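Local coordinates for levoglucosan dehydrogenase (Pseudarthrobacter phenanthrenivorans, PDB 6A3F), which oxidises levoglucosan to 3-dehydrolevoglucosan with NAD(+) as the electron acceptor, acting as a homotetramer of the Gfo/Idh/MocA family, at residues B[322-325]-B[326-329]; B[344-348]-B[349-353]. One frame throughout, in Å; residues are numbered along the deposited sequence.

Contact 1: residues B[322-325]-B[326-329]; sequences SDQA and DRRG
Across the tip of this loop, two hydrogen bonds from donors on Arg327 and Arg328 run back to carbonyls of the incoming limb. The backbone N of Arg327 donates a hydrogen bond to Gln324 O at 3.0 Å, the bond that closes a type I beta turn from Gln324 to Arg327. Beside it, Arg328 NE reaches Asp323 O at 3.0 Å with an N-H...O angle of 158°; the oxygen lies near the guanidinium plane, whereas the nitrogen stands above the plane of the carbonyl. Ala325 packs against the same guanidinium, its CA 3.6 Å from CZ of Arg328 and over the centre of one face. Arg328 gets there on a chain that stays extended from CG to NE.

The loop is the connection between antiparallel strands 315-320 and 330-334, at the edge of the large mixed sheet of the substrate-binding domain, and its turn is pressed against a second subunit.

Ionic contacts form a second group. Arg327 bends at chi3 (69°) and grips its neighbour Asp326 side-on: NE meets OD1 at 2.7 Å and NH2 meets OD2 at 2.9 Å, the latter on the syn side and nearly straight. The Gln324 amide lies over one face of this guanidinium, offset toward its rim, with the two planes 32° apart. Lys164 of the second subunit also pairs with Asp326 OD2, and Glu168 of that subunit with Arg327 NH1, extending the charge network over the interface. The buried carboxylate of Asp323 forms its salt bridge through OD1 with Arg331 of its own chain.

Water also bridges the turn. One molecule accepts a hydrogen bond from Arg328 N and donates to Ala325 O, while another accepts from Gln324 NE2.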
loop_
_atom_site.group_PDB
_atom_site.type_symbol
_atom_site.label_atom_id
_atom_site.label_comp_id
_atom_site.label_asym_id
_atom_site.label_seq_id
_atom_site.Cartn_x
_atom_site.Cartn_y
_atom_site.Cartn_z
ATOM N N SER B 322 -13.741 -17.162 -7.057
ATOM C CA SER B 322 -15.138 -17.456 -6.729
ATOM C C SER B 322 -15.889 -16.224 -6.165
ATOM O O SER B 322 -17.096 -16.323 -5.923
ATOM C CB SER B 322 -15.173 -18.574 -5.741
ATOM O OG SER B 322 -14.522 -18.199 -4.534
ATOM N N ASP B 323 -15.208 -15.108 -5.816
ATOM C CA ASP B 323 -15.923 -13.914 -5.230
ATOM C C ASP B 323 -16.966 -13.461 -6.218
ATOM O O ASP B 323 -16.790 -13.574 -7.407
ATOM C CB ASP B 323 -14.951 -12.748 -5.002
ATOM C CG ASP B 323 -13.941 -12.966 -3.880
ATOM O OD1 ASP B 323 -14.181 -13.752 -3.002
ATOM O OD2 ASP B 323 -12.866 -12.263 -3.881
ATOM N N GLN B 324 -18.084 -12.911 -5.746
ATOM C CA GLN B 324 -19.053 -12.288 -6.645
ATOM C C GLN B 324 -18.382 -11.148 -7.437
ATOM O O GLN B 324 -17.450 -10.490 -6.954
ATOM C CB GLN B 324 -20.227 -11.865 -5.749
ATOM C CG GLN B 324 -21.396 -11.224 -6.479
ATOM C CD GLN B 324 -22.383 -10.672 -5.475
ATOM O OE1 GLN B 324 -22.648 -11.295 -4.438
ATOM N NE2 GLN B 324 -22.894 -9.474 -5.748
ATOM N N ALA B 325 -18.835 -10.940 -8.670
ATOM C CA ALA B 325 -18.196 -10.086 -9.665
ATOM C C ALA B 325 -18.014 -8.629 -9.188
ATOM O O ALA B 325 -17.091 -7.937 -9.651
ATOM C CB ALA B 325 -18.984 -10.136 -10.939
ATOM N N ASP B 326 -18.899 -8.169 -8.303
ATOM C CA ASP B 326 -18.828 -6.769 -7.838
ATOM C C ASP B 326 -18.005 -6.609 -6.586
ATOM O O ASP B 326 -17.990 -5.550 -5.989
ATOM C CB ASP B 326 -20.241 -6.179 -7.647
ATOM C CG ASP B 326 -20.967 -6.778 -6.464
ATOM O OD1 ASP B 326 -20.554 -7.842 -5.962
ATOM O OD2 ASP B 326 -21.979 -6.173 -5.996
ATOM N N ARG B 327 -17.322 -7.651 -6.133
ATOM C CA ARG B 327 -16.516 -7.560 -4.917
ATOM C C ARG B 327 -15.317 -8.529 -4.952
ATOM O O ARG B 327 -14.991 -9.119 -3.948
ATOM C CB ARG B 327 -17.359 -7.799 -3.661
ATOM C CG ARG B 327 -18.125 -9.127 -3.606
ATOM C CD ARG B 327 -19.353 -9.005 -2.689
ATOM N NE ARG B 327 -20.391 -8.131 -3.247
ATOM C CZ ARG B 327 -21.512 -7.741 -2.610
ATOM N NH1 ARG B 327 -21.706 -8.082 -1.351
ATOM N NH2 ARG B 327 -22.447 -7.050 -3.264
ATOM N N ARG B 328 -14.641 -8.583 -6.067
ATOM C CA ARG B 328 -13.468 -9.392 -6.290
ATOM C C ARG B 328 -12.236 -8.553 -6.005
ATOM O O ARG B 328 -12.255 -7.367 -6.281
ATOM C CB ARG B 328 -13.305 -9.772 -7.768
ATOM C CG ARG B 328 -14.361 -10.769 -8.224
ATOM C CD ARG B 328 -14.054 -11.567 -9.461
ATOM N NE ARG B 328 -15.205 -12.426 -9.700
ATOM C CZ ARG B 328 -15.823 -12.504 -10.857
ATOM N NH1 ARG B 328 -15.380 -11.777 -11.868
ATOM N NH2 ARG B 328 -16.836 -13.341 -11.028
ATOM N N GLY B 329 -11.201 -9.200 -5.504
ATOM C CA GLY B 329 -9.868 -8.608 -5.462
ATOM C C GLY B 329 -9.003 -9.244 -4.406
ATOM O O GLY B 329 -9.435 -10.159 -3.625
HETATM O O HOH W 1 -10.717 -12.646 -2.863
HETATM O O HOH W 2 -10.928 -12.019 -6.151
HETATM O O HOH W 3 -22.141 -8.877 -8.658
HETATM O O HOH W 4 -15.052 -6.735 -8.336
#

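Contact 2: residues B[344-348]-B[349-353]; sequences GLWPI and PALGI
The backbone doubles back through a type II beta turn from Ile348 to Leu351, closed by a weak bond from Leu351 N to Ile348 O (3.5 Å) and supplemented by a water that donates to that same carbonyl. Leu351 fills the inside of the bend. Its CB lies 3.5 Å from CB of Trp346, and with CG swung away from the backbone N (chi1 -151°) its two methyls part company: CD2 leans obliquely on the indole near CG and also touches Pro347 CD, while CD1 meets Ile348 CG1 at 3.8 Å. Ile353 completes the apolar cluster, its CD1 touching both Trp346 CD1 (4.0 Å) and Leu345 CD1 (4.1 Å). The indole nitrogen approaches Gly352 O at 2.9 Å, but the bond is bent to 117° and weak; the stronger partner of NE1 is Glu357 in helix 355-371. At the backbone angles of Gly352 a CB would collide with the carbonyl O of Leu351, which explains the glycine.

Near the active site, this loop reaches a third subunit: Trp346 packs on Met34 and edge-to-face with Tyr355 of that subunit, both NADH-binding residues, and Leu351 packs on the levoglucosan-binding Tyr153 of that subunit. Within its own chain the loop follows strand 330-334, whose Tyr334 touches Pro349 and Ala350, and leads directly into helix 355-371.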
loop_
_atom_site.group_PDB
_atom_site.type_symbol
_atom_site.label_atom_id
_atom_site.label_comp_id
_atom_site.label_asym_id
_atom_site.label_seq_id
_atom_site.Cartn_x
_atom_site.Cartn_y
_atom_site.Cartn_z
ATOM N N GLY B 344 1.121 -21.034 18.836
ATOM C CA GLY B 344 2.390 -20.667 19.518
ATOM C C GLY B 344 2.665 -19.167 19.525
ATOM O O GLY B 344 3.659 -18.754 20.134
ATOM N N LEU B 345 1.808 -18.332 18.956
ATOM C CA LEU B 345 2.215 -16.931 18.717
ATOM C C LEU B 345 1.267 -15.966 19.454
ATOM O O LEU B 345 1.011 -16.122 20.630
ATOM C CB LEU B 345 2.252 -16.702 17.186
ATOM C CG LEU B 345 3.201 -17.659 16.456
ATOM C CD1 LEU B 345 3.104 -17.560 14.954
ATOM C CD2 LEU B 345 4.609 -17.426 16.949
ATOM N N TRP B 346 0.895 -14.864 18.811
ATOM C CA TRP B 346 0.334 -13.729 19.518
ATOM C C TRP B 346 -1.198 -13.803 19.574
ATOM O O TRP B 346 -1.790 -14.461 18.751
ATOM C CB TRP B 346 0.812 -12.411 18.886
ATOM C CG TRP B 346 2.307 -12.304 18.846
ATOM C CD1 TRP B 346 3.070 -12.137 17.724
ATOM C CD2 TRP B 346 3.231 -12.369 19.947
ATOM N NE1 TRP B 346 4.393 -12.058 18.047
ATOM C CE2 TRP B 346 4.531 -12.207 19.403
ATOM C CE3 TRP B 346 3.123 -12.510 21.325
ATOM C CZ2 TRP B 346 5.680 -12.188 20.186
ATOM C CZ3 TRP B 346 4.259 -12.519 22.105
ATOM C CH2 TRP B 346 5.534 -12.392 21.538
ATOM N N PRO B 347 -1.804 -13.096 20.547
ATOM C CA PRO B 347 -3.233 -13.201 20.858
ATOM C C PRO B 347 -4.139 -12.718 19.729
ATOM O O PRO B 347 -5.294 -13.156 19.670
ATOM C CB PRO B 347 -3.494 -12.357 22.131
ATOM C CG PRO B 347 -2.171 -11.779 22.524
ATOM C CD PRO B 347 -1.139 -12.475 21.665
ATOM N N ILE B 348 -3.644 -11.806 18.872
ATOM C CA ILE B 348 -4.367 -11.239 17.815
ATOM C C ILE B 348 -3.488 -11.114 16.577
ATOM O O ILE B 348 -2.254 -11.048 16.705
ATOM C CB ILE B 348 -4.946 -9.851 18.166
ATOM C CG1 ILE B 348 -3.871 -8.913 18.695
ATOM C CG2 ILE B 348 -6.129 -9.981 19.121
ATOM C CD1 ILE B 348 -4.388 -7.499 18.832
ATOM N N PRO B 349 -4.118 -11.003 15.417
ATOM C CA PRO B 349 -3.341 -10.706 14.205
ATOM C C PRO B 349 -2.684 -9.326 14.349
ATOM O O PRO B 349 -3.227 -8.453 15.033
ATOM C CB PRO B 349 -4.346 -10.687 13.051
ATOM C CG PRO B 349 -5.510 -11.498 13.574
ATOM C CD PRO B 349 -5.539 -11.126 15.037
ATOM N N ALA B 350 -1.515 -9.148 13.709
ATOM C CA ALA B 350 -0.764 -7.899 13.711
ATOM C C ALA B 350 -0.256 -7.445 15.093
ATOM O O ALA B 350 0.178 -6.280 15.207
ATOM C CB ALA B 350 -1.534 -6.802 13.012
ATOM N N LEU B 351 -0.160 -8.312 16.111
ATOM C CA LEU B 351 0.600 -7.971 17.255
ATOM C C LEU B 351 2.074 -7.845 16.882
ATOM O O LEU B 351 2.781 -7.022 17.466
ATOM C CB LEU B 351 0.420 -8.966 18.400
ATOM C CG LEU B 351 0.608 -8.307 19.753
ATOM C CD1 LEU B 351 -0.638 -7.505 20.111
ATOM C CD2 LEU B 351 1.031 -9.279 20.824
ATOM N N GLY B 352 2.493 -8.627 15.898
ATOM C CA GLY B 352 3.738 -8.348 15.139
ATOM C C GLY B 352 4.654 -9.553 15.126
ATOM O O GLY B 352 5.105 -9.991 16.198
ATOM N N ILE B 353 4.855 -10.095 13.934
ATOM C CA ILE B 353 5.836 -11.150 13.640
ATOM C C ILE B 353 7.118 -10.453 13.138
ATOM O O ILE B 353 7.060 -9.675 12.222
ATOM C CB ILE B 353 5.276 -12.104 12.570
ATOM C CG1 ILE B 353 3.970 -12.799 12.992
ATOM C CG2 ILE B 353 6.334 -13.096 12.119
ATOM C CD1 ILE B 353 4.093 -13.678 14.214
HETATM O O HOH W 5 0.180 -11.550 15.468
#

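Followed from the N terminus, the two contacts come in series, without nesting or crossing: contact 1 closes the hairpin connection from strand 315-320 to strand 330-334, and only after the latter strand does contact 2 fold the passage toward helix 355-371. Strand 330-334 is thus the element between them, an outermost strand of the mixed sheet within the chain. Their centres are 29 Å apart and their nearest atoms about 17 Å, so neither touches the other. The pair illustrates how compact local turns can serve a tetramer: residues 322-329 meet the second subunit largely through polar and charged groups, with some packing, while residues 344-353 pack beside nucleotide- and sugar-binding residues of the third.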